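PDB 2F7L: 455aa long hypothetical phospho-sugar mutase, which interconverts the 6-phosphate and 1-phosphate forms of glucosamine and galactosamine, with a magnesium ion as cofactor, on the route to UDP-N-acetylglucosamine and UDP-N-acetylgalactosamine. Local coordinates for residues L160-I165 / F331-H336; L190-L195 / M344-M349; K390-V395 / K449-G454. All coordinates share one frame; numbering follows the deposited sequence.

From the N terminus, contact 1 opens at 160-165, in the loop after helix 151-160, and contact 2 opens soon after on helix 188-194. Contact 1 closes at 331-336, then contact 2 closes at 344-349, so the two cross rather than nest. Both tie the second alpha/beta/alpha domain to the third across more than 140 residues; their centres lie about 9 Å apart, and they touch through Leu160 with Leu195 and His336 with Met344. Contact 3 comes later and in series, closing a loop of 53 residues within the C-terminal domain by pairing its two helices. It sits on the opposite side of the chain's centre, about 43 Å from contact 1 between centres.

Contact 1: residues L160-I165 / F331-H336; sequences LSHVDI and FMYPPH
Tyr333 points the edge of its ring at a face of the His162 imidazole, a T-shaped pair with centroids 6.0 Å apart and planes at 82°. Its CE2 also lies 4.1 Å from His162 CB, which meets the phenol ring near its own plane. On the other face of the imidazole Ser161 OG sits over the centre, 3.5 Å above the plane, where it is also hydrogen-bonded to Gly158 O; the histidine is thus sandwiched between a hydroxyl from its own loop and an aromatic rim from the next domain. Pro335 comes next in the chain: its CG lies over one face of Tyr333, while its carbonyl oxygen approaches His162 CE1 to 3.5 Å without forming a hydrogen bond. The turn closes with His336 N bonded to Tyr333 O at 2.8 Å, which brings His336 back beside the imidazole, where its CB packs 3.9 Å from His162 CD2. At chi1 -176° the His336 ring turns away from its own backbone N and meets His162 rim to rim, the planes at 72°. Three aromatic residues therefore form a small cluster across the seam between the second and third alpha/beta/alpha domains of this phosphohexose mutase. His336 also stacks on Tyr81, and its side chain is about 11 Å from that of Asp245, a probable magnesium ligand. Strand 329-332 leads into the turn from the edge of the third domain's sheet, Tyr333 and His336 rest on helix 342-356, and the His162 loop links helix 151-160 to helix 165-171.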
loop_
_atom_site.group_PDB
_atom_site.type_symbol
_atom_site.label_atom_id
_atom_site.label_comp_id
_atom_site.label_asym_id
_atom_site.label_seq_id
_atom_site.Cartn_x
_atom_site.Cartn_y
_atom_site.Cartn_z
ATOM N N LEU A 160 -0.072 -14.301 -12.520
ATOM C CA LEU A 160 -0.523 -15.675 -12.759
ATOM C C LEU A 160 0.594 -16.710 -12.703
ATOM O O LEU A 160 0.372 -17.869 -12.375
ATOM C CB LEU A 160 -1.238 -15.772 -14.106
ATOM C CG LEU A 160 -2.551 -14.979 -14.159
ATOM C CD1 LEU A 160 -3.064 -14.886 -15.606
ATOM C CD2 LEU A 160 -3.582 -15.617 -13.216
ATOM N N SER A 161 1.809 -16.285 -12.996
ATOM C CA SER A 161 2.929 -17.195 -12.992
ATOM C C SER A 161 3.315 -17.703 -11.605
ATOM O O SER A 161 4.250 -18.489 -11.473
ATOM C CB SER A 161 4.130 -16.516 -13.625
ATOM O OG SER A 161 4.767 -15.694 -12.678
ATOM N N HIS A 162 2.615 -17.274 -10.568
ATOM C CA HIS A 162 2.972 -17.725 -9.220
ATOM C C HIS A 162 1.931 -18.557 -8.484
ATOM O O HIS A 162 2.122 -18.863 -7.308
ATOM C CB HIS A 162 3.362 -16.535 -8.347
ATOM C CG HIS A 162 4.553 -15.786 -8.854
ATOM N ND1 HIS A 162 5.817 -16.329 -8.879
ATOM C CD2 HIS A 162 4.669 -14.532 -9.348
ATOM C CE1 HIS A 162 6.664 -15.438 -9.366
ATOM N NE2 HIS A 162 5.993 -14.341 -9.657
ATOM N N VAL A 163 0.844 -18.918 -9.162
ATOM C CA VAL A 163 -0.193 -19.740 -8.547
ATOM C C VAL A 163 -0.658 -20.875 -9.465
ATOM O O VAL A 163 -0.632 -20.760 -10.691
ATOM C CB VAL A 163 -1.432 -18.908 -8.158
ATOM C CG1 VAL A 163 -1.022 -17.764 -7.234
ATOM C CG2 VAL A 163 -2.114 -18.394 -9.393
ATOM N N ASP A 164 -1.073 -21.977 -8.858
ATOM C CA ASP A 164 -1.571 -23.121 -9.600
ATOM C C ASP A 164 -2.850 -22.694 -10.279
ATOM O O ASP A 164 -3.921 -22.847 -9.706
ATOM C CB ASP A 164 -1.899 -24.247 -8.633
ATOM C CG ASP A 164 -2.260 -25.531 -9.336
ATOM O OD1 ASP A 164 -2.891 -25.472 -10.425
ATOM O OD2 ASP A 164 -1.920 -26.598 -8.776
ATOM N N ILE A 165 -2.761 -22.179 -11.496
ATOM C CA ILE A 165 -3.961 -21.730 -12.190
ATOM C C ILE A 165 -5.069 -22.770 -12.333
ATOM O O ILE A 165 -6.253 -22.456 -12.182
ATOM C CB ILE A 165 -3.641 -21.225 -13.580
ATOM C CG1 ILE A 165 -2.680 -20.047 -13.483
ATOM C CG2 ILE A 165 -4.943 -20.849 -14.302
ATOM C CD1 ILE A 165 -2.361 -19.441 -14.824
ATOM N N PHE A 331 0.327 -5.960 0.584
ATOM C CA PHE A 331 1.145 -7.076 0.987
ATOM C C PHE A 331 2.242 -7.223 -0.087
ATOM O O PHE A 331 1.966 -7.061 -1.285
ATOM C CB PHE A 331 0.212 -8.295 1.016
ATOM C CG PHE A 331 0.904 -9.597 1.244
ATOM C CD1 PHE A 331 1.193 -10.031 2.536
ATOM C CD2 PHE A 331 1.267 -10.398 0.163
ATOM C CE1 PHE A 331 1.828 -11.243 2.743
ATOM C CE2 PHE A 331 1.903 -11.609 0.358
ATOM C CZ PHE A 331 2.187 -12.039 1.648
ATOM N N MET A 332 3.474 -7.514 0.325
ATOM C CA MET A 332 4.571 -7.679 -0.640
ATOM C C MET A 332 5.007 -9.132 -0.770
ATOM O O MET A 332 5.383 -9.756 0.209
ATOM C CB MET A 332 5.772 -6.801 -0.265
ATOM C CG MET A 332 5.749 -6.244 1.158
ATOM S SD MET A 332 4.605 -4.839 1.485
ATOM C CE MET A 332 5.756 -3.462 0.998
ATOM N N TYR A 333 4.941 -9.656 -1.992
ATOM C CA TYR A 333 5.302 -11.043 -2.296
ATOM C C TYR A 333 6.568 -11.026 -3.152
ATOM O O TYR A 333 6.498 -10.935 -4.368
ATOM C CB TYR A 333 4.143 -11.711 -3.048
ATOM C CG TYR A 333 4.293 -13.198 -3.227
ATOM C CD1 TYR A 333 4.536 -14.024 -2.137
ATOM C CD2 TYR A 333 4.256 -13.772 -4.489
ATOM C CE1 TYR A 333 4.759 -15.395 -2.307
ATOM C CE2 TYR A 333 4.472 -15.131 -4.678
ATOM C CZ TYR A 333 4.733 -15.942 -3.587
ATOM O OH TYR A 333 5.044 -17.277 -3.781
ATOM N N PRO A 334 7.748 -11.114 -2.513
ATOM C CA PRO A 334 9.068 -11.096 -3.159
ATOM C C PRO A 334 9.209 -11.816 -4.481
ATOM O O PRO A 334 9.655 -11.228 -5.455
ATOM C CB PRO A 334 9.988 -11.646 -2.078
ATOM C CG PRO A 334 9.386 -11.049 -0.861
ATOM C CD PRO A 334 7.900 -11.301 -1.062
ATOM N N PRO A 335 8.847 -13.104 -4.539
ATOM C CA PRO A 335 8.981 -13.792 -5.825
ATOM C C PRO A 335 8.397 -12.991 -6.989
ATOM O O PRO A 335 8.918 -13.046 -8.096
ATOM C CB PRO A 335 8.278 -15.134 -5.584
ATOM C CG PRO A 335 7.479 -14.909 -4.330
ATOM C CD PRO A 335 8.327 -14.019 -3.511
ATOM N N HIS A 336 7.323 -12.253 -6.740
ATOM C CA HIS A 336 6.717 -11.409 -7.768
ATOM C C HIS A 336 7.481 -10.083 -7.735
ATOM O O HIS A 336 8.307 -9.804 -8.591
ATOM C CB HIS A 336 5.256 -11.150 -7.439
ATOM C CG HIS A 336 4.533 -10.372 -8.487
ATOM N ND1 HIS A 336 3.600 -9.402 -8.180
ATOM C CD2 HIS A 336 4.538 -10.478 -9.835
ATOM C CE1 HIS A 336 3.054 -8.951 -9.292
ATOM N NE2 HIS A 336 3.605 -9.587 -10.311
#

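Contact 2: residues L190-L195 / M344-M349; sequences LVARAL and MSFALM
Phe346, on helix 342-356, brings its ring up to Val191 and Ala192 of helix 188-194, a helix-helix contact between the second and third alpha/beta/alpha domains of the phosphohexose mutase fold. No hydrogen bond crosses; the contact is apolar and buried throughout. The phenyl group owes its reach to chi1 of 167°, which sets CG anti to the backbone N and carries the ring out from its own helix. Its CD2-CE2 side does the touching, meeting the neighbouring helix obliquely: CE2 is 3.8 Å from Ala192 CB, and CZ follows at 4.0 Å from that same methyl. Because alanine has so short a side chain, CE2 also comes within 3.9 Å of Ala192 CA, close to the backbone of the partner helix. The Phe346 side chain also touches Val238 on strand 236-239 of the second domain's sheet.

Leu195 and Ala347 make the second half of the contact. Leu195 is the first residue past the end of helix 188-194, and its extended branch (chi2 -175°) sends CD1 to the small Ala347, 4.3 Å from its CA. Helix 151-160 borders this side too, with Leu160 against Leu195 and Ile159 against Ala347. Val191, whose CA comes nearest to that of Ala347, runs alongside the phenyl group, pointing the other way, and its CG2 methyl ends 3.8 Å from Phe346 CD2.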
loop_
_atom_site.group_PDB
_atom_site.type_symbol
_atom_site.label_atom_id
_atom_site.label_comp_id
_atom_site.label_asym_id
_atom_site.label_seq_id
_atom_site.Cartn_x
_atom_site.Cartn_y
_atom_site.Cartn_z
ATOM N N LEU A 190 -9.184 -9.335 -14.513
ATOM C CA LEU A 190 -8.519 -10.127 -15.517
ATOM C C LEU A 190 -7.861 -11.306 -14.836
ATOM O O LEU A 190 -7.941 -12.430 -15.323
ATOM C CB LEU A 190 -7.496 -9.267 -16.263
ATOM C CG LEU A 190 -7.766 -8.820 -17.717
ATOM C CD1 LEU A 190 -9.219 -8.617 -18.007
ATOM C CD2 LEU A 190 -6.996 -7.557 -17.947
ATOM N N VAL A 191 -7.222 -11.077 -13.698
ATOM C CA VAL A 191 -6.600 -12.209 -13.020
ATOM C C VAL A 191 -7.708 -13.187 -12.594
ATOM O O VAL A 191 -7.547 -14.397 -12.738
ATOM C CB VAL A 191 -5.716 -11.768 -11.793
ATOM C CG1 VAL A 191 -4.582 -10.889 -12.254
ATOM C CG2 VAL A 191 -6.529 -11.003 -10.807
ATOM N N ALA A 192 -8.840 -12.673 -12.111
ATOM C CA ALA A 192 -9.951 -13.541 -11.699
ATOM C C ALA A 192 -10.390 -14.438 -12.865
ATOM O O ALA A 192 -10.585 -15.650 -12.700
ATOM C CB ALA A 192 -11.140 -12.703 -11.221
ATOM N N ARG A 193 -10.538 -13.828 -14.038
ATOM C CA ARG A 193 -10.938 -14.542 -15.245
ATOM C C ARG A 193 -9.986 -15.692 -15.577
ATOM O O ARG A 193 -10.412 -16.745 -16.067
ATOM C CB ARG A 193 -10.989 -13.583 -16.420
ATOM C CG ARG A 193 -12.019 -13.949 -17.445
ATOM C CD ARG A 193 -12.143 -12.849 -18.453
ATOM N NE ARG A 193 -10.835 -12.559 -19.028
ATOM C CZ ARG A 193 -10.626 -11.785 -20.091
ATOM N NH1 ARG A 193 -11.640 -11.205 -20.721
ATOM N NH2 ARG A 193 -9.394 -11.589 -20.525
ATOM N N ALA A 194 -8.699 -15.498 -15.316
ATOM C CA ALA A 194 -7.738 -16.552 -15.605
ATOM C C ALA A 194 -7.912 -17.690 -14.625
ATOM O O ALA A 194 -7.723 -18.844 -14.985
ATOM C CB ALA A 194 -6.310 -16.027 -15.550
ATOM N N LEU A 195 -8.265 -17.368 -13.383
ATOM C CA LEU A 195 -8.467 -18.406 -12.372
ATOM C C LEU A 195 -9.917 -18.906 -12.448
ATOM O O LEU A 195 -10.449 -19.487 -11.512
ATOM C CB LEU A 195 -8.130 -17.840 -10.987
ATOM C CG LEU A 195 -6.782 -17.100 -11.061
ATOM C CD1 LEU A 195 -6.338 -16.619 -9.693
ATOM C CD2 LEU A 195 -5.736 -18.025 -11.653
ATOM N N MET A 344 -1.920 -9.237 -6.923
ATOM C CA MET A 344 -1.056 -10.339 -6.526
ATOM C C MET A 344 -1.624 -10.977 -5.276
ATOM O O MET A 344 -1.582 -12.197 -5.117
ATOM C CB MET A 344 0.372 -9.882 -6.239
ATOM C CG MET A 344 1.352 -11.039 -5.954
ATOM S SD MET A 344 1.735 -12.095 -7.386
ATOM C CE MET A 344 0.488 -13.386 -7.217
ATOM N N SER A 345 -2.168 -10.138 -4.401
ATOM C CA SER A 345 -2.729 -10.602 -3.152
ATOM C C SER A 345 -3.994 -11.388 -3.370
ATOM O O SER A 345 -4.180 -12.434 -2.758
ATOM C CB SER A 345 -3.014 -9.415 -2.253
ATOM O OG SER A 345 -1.833 -8.678 -2.063
ATOM N N PHE A 346 -4.868 -10.869 -4.222
ATOM C CA PHE A 346 -6.132 -11.532 -4.519
ATOM C C PHE A 346 -5.884 -12.950 -5.076
ATOM O O PHE A 346 -6.612 -13.899 -4.756
ATOM C CB PHE A 346 -6.917 -10.702 -5.535
ATOM C CG PHE A 346 -8.080 -11.433 -6.146
ATOM C CD1 PHE A 346 -9.263 -11.596 -5.447
ATOM C CD2 PHE A 346 -7.989 -11.961 -7.428
ATOM C CE1 PHE A 346 -10.343 -12.267 -6.013
ATOM C CE2 PHE A 346 -9.065 -12.637 -7.999
ATOM C CZ PHE A 346 -10.243 -12.788 -7.287
ATOM N N ALA A 347 -4.851 -13.078 -5.909
ATOM C CA ALA A 347 -4.483 -14.356 -6.509
ATOM C C ALA A 347 -3.941 -15.330 -5.458
ATOM O O ALA A 347 -4.291 -16.518 -5.447
ATOM C CB ALA A 347 -3.432 -14.141 -7.602
ATOM N N LEU A 348 -3.066 -14.837 -4.592
ATOM C CA LEU A 348 -2.502 -15.676 -3.562
ATOM C C LEU A 348 -3.606 -16.130 -2.631
ATOM O O LEU A 348 -3.581 -17.250 -2.130
ATOM C CB LEU A 348 -1.445 -14.916 -2.772
ATOM C CG LEU A 348 -0.118 -14.697 -3.494
ATOM C CD1 LEU A 348 0.770 -13.767 -2.682
ATOM C CD2 LEU A 348 0.563 -16.032 -3.713
ATOM N N MET A 349 -4.587 -15.266 -2.411
ATOM C CA MET A 349 -5.670 -15.610 -1.506
ATOM C C MET A 349 -6.484 -16.753 -2.072
ATOM O O MET A 349 -6.776 -17.715 -1.370
ATOM C CB MET A 349 -6.571 -14.401 -1.249
ATOM C CG MET A 349 -7.597 -14.613 -0.135
ATOM S SD MET A 349 -6.845 -14.877 1.486
ATOM C CE MET A 349 -6.969 -13.227 2.193
#

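Contact 3: residues K390-V395 / K449-G454; sequences KKILEV and KKIVEG
Ile392 and Ile451 mark where the two helices come nearest, their CA atoms 6.9 Å apart, with the segments 390-395 and 449-454 running in roughly opposite senses. Ile451 carries the contact from its side: it points toward the other helix and spreads its methyls over three partners. Its CG1 branch stands anti to the carbonyl carbon (chi1 -60°) and runs out extended, bringing CD1 to Ile392 CG2 at 3.4 Å, while the shorter branch, CG2, lies 3.7 Å from that same Ile392 methyl. The two isoleucines thus cross at a slant, with one methyl of Ile392 set against both arms of Ile451. Lys391 adds the aliphatic part of its chain: CB is 3.8 Å from Ile451 CG2 and CD is 4.0 Å from it, the chain bending at chi2 (-85°) as it passes along this methyl. On the other branch, Val395 CG1 seems to meet Ile451 CD1 tip to tip, although the rotation of this valine is doubtful in the model. Cutting Ile451 back to an alanine is likely to open a gap between the helices, leaving Ile392 CG2 and the Lys391 stem without the methyls they now rest on. One turn on, the chain leaves helix 438-452, apparently in a Schellman motif with Gly454 at positive phi, although the place of Gly454 N is uncertain in the model. These are the two helices of the C-terminal domain, which belongs to the TBP-like clan, and they pack side by side beside its antiparallel sheet. Val452 faces strands 371-378 and 428-435 and also touches Ile388, earlier on helix 385-396, while Ile451 meets Tyr396 at the end of that helix.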
loop_
_atom_site.group_PDB
_atom_site.type_symbol
_atom_site.label_atom_id
_atom_site.label_comp_id
_atom_site.label_asym_id
_atom_site.label_seq_id
_atom_site.Cartn_x
_atom_site.Cartn_y
_atom_site.Cartn_z
ATOM N N LYS A 390 8.526 8.680 26.924
ATOM C CA LYS A 390 9.272 8.361 28.142
ATOM C C LYS A 390 8.375 7.826 29.255
ATOM O O LYS A 390 8.740 6.882 29.947
ATOM C CB LYS A 390 9.989 9.606 28.652
ATOM C CG LYS A 390 11.416 9.781 28.162
ATOM C CD LYS A 390 12.404 9.040 29.065
ATOM C CE LYS A 390 13.870 9.412 28.754
ATOM N NZ LYS A 390 14.863 8.743 29.675
ATOM N N LYS A 391 7.205 8.434 29.418
ATOM C CA LYS A 391 6.259 8.050 30.458
ATOM C C LYS A 391 5.618 6.689 30.244
ATOM O O LYS A 391 5.915 5.736 30.965
ATOM C CB LYS A 391 5.165 9.114 30.567
ATOM C CG LYS A 391 4.903 9.646 31.970
ATOM C CD LYS A 391 3.931 8.783 32.763
ATOM C CE LYS A 391 3.450 9.549 34.013
ATOM N NZ LYS A 391 2.208 9.018 34.677
ATOM N N ILE A 392 4.732 6.599 29.255
ATOM C CA ILE A 392 4.045 5.339 28.974
ATOM C C ILE A 392 5.021 4.209 28.947
ATOM O O ILE A 392 4.705 3.089 29.339
ATOM C CB ILE A 392 3.259 5.361 27.638
ATOM C CG1 ILE A 392 3.984 6.199 26.593
ATOM C CG2 ILE A 392 1.873 5.931 27.879
ATOM C CD1 ILE A 392 3.051 6.749 25.508
ATOM N N LEU A 393 6.227 4.518 28.502
ATOM C CA LEU A 393 7.262 3.518 28.431
ATOM C C LEU A 393 7.601 3.048 29.838
ATOM O O LEU A 393 7.474 1.862 30.159
ATOM C CB LEU A 393 8.486 4.112 27.753
ATOM C CG LEU A 393 9.301 3.178 26.868
ATOM C CD1 LEU A 393 8.458 1.982 26.425
ATOM C CD2 LEU A 393 9.823 3.985 25.681
ATOM N N GLU A 394 7.999 3.984 30.693
ATOM C CA GLU A 394 8.364 3.633 32.055
ATOM C C GLU A 394 7.185 3.359 32.967
ATOM O O GLU A 394 7.316 3.403 34.184
ATOM C CB GLU A 394 9.252 4.713 32.675
ATOM C CG GLU A 394 8.531 5.996 33.037
ATOM C CD GLU A 394 9.497 7.068 33.525
ATOM O OE1 GLU A 394 10.232 6.792 34.505
ATOM O OE2 GLU A 394 9.521 8.177 32.932
ATOM N N VAL A 395 6.029 3.092 32.383
ATOM C CA VAL A 395 4.873 2.754 33.188
ATOM C C VAL A 395 4.265 1.484 32.634
ATOM O O VAL A 395 3.612 0.740 33.360
ATOM C CB VAL A 395 3.796 3.897 33.245
ATOM C CG1 VAL A 395 3.632 4.555 31.909
ATOM C CG2 VAL A 395 2.462 3.330 33.691
ATOM N N LYS A 449 -4.712 7.679 26.981
ATOM C CA LYS A 449 -5.259 9.002 26.657
ATOM C C LYS A 449 -4.856 10.000 27.745
ATOM O O LYS A 449 -4.427 11.114 27.449
ATOM C CB LYS A 449 -6.792 8.929 26.546
ATOM C CG LYS A 449 -7.484 10.118 25.872
ATOM C CD LYS A 449 -8.846 9.659 25.357
ATOM C CE LYS A 449 -9.504 10.617 24.347
ATOM N NZ LYS A 449 -10.200 11.820 24.933
ATOM N N LYS A 450 -4.986 9.583 29.002
ATOM C CA LYS A 450 -4.625 10.433 30.121
ATOM C C LYS A 450 -3.183 10.866 30.013
ATOM O O LYS A 450 -2.902 12.055 29.921
ATOM C CB LYS A 450 -4.817 9.701 31.444
ATOM C CG LYS A 450 -6.103 10.065 32.150
ATOM C CD LYS A 450 -7.194 9.031 31.927
ATOM C CE LYS A 450 -7.138 7.928 32.989
ATOM N NZ LYS A 450 -5.873 7.132 32.922
ATOM N N ILE A 451 -2.277 9.887 30.019
ATOM C CA ILE A 451 -0.834 10.136 29.934
ATOM C C ILE A 451 -0.462 11.040 28.765
ATOM O O ILE A 451 0.386 11.924 28.897
ATOM C CB ILE A 451 -0.035 8.821 29.768
ATOM C CG1 ILE A 451 -0.285 7.897 30.951
ATOM C CG2 ILE A 451 1.450 9.122 29.641
ATOM C CD1 ILE A 451 0.433 6.569 30.838
ATOM N N VAL A 452 -1.090 10.797 27.616
ATOM C CA VAL A 452 -0.809 11.583 26.420
ATOM C C VAL A 452 -1.252 12.999 26.688
ATOM O O VAL A 452 -0.629 13.960 26.241
ATOM C CB VAL A 452 -1.552 11.023 25.176
ATOM C CG1 VAL A 452 -1.493 12.020 24.034
ATOM C CG2 VAL A 452 -0.926 9.696 24.750
ATOM N N GLU A 453 -2.332 13.117 27.445
ATOM C CA GLU A 453 -2.862 14.421 27.792
ATOM C C GLU A 453 -1.947 15.102 28.795
ATOM O O GLU A 453 -2.237 16.198 29.257
ATOM C CB GLU A 453 -4.261 14.260 28.377
ATOM C CG GLU A 453 -5.362 14.220 27.334
ATOM C CD GLU A 453 -6.614 13.541 27.846
ATOM O OE1 GLU A 453 -6.943 13.708 29.042
ATOM O OE2 GLU A 453 -7.270 12.832 27.050
ATOM N N GLY A 454 -0.823 14.458 29.099
ATOM C CA GLY A 454 0.098 15.008 30.074
ATOM C C GLY A 454 -0.643 14.843 31.378
ATOM O O GLY A 454 -0.406 15.561 32.350
#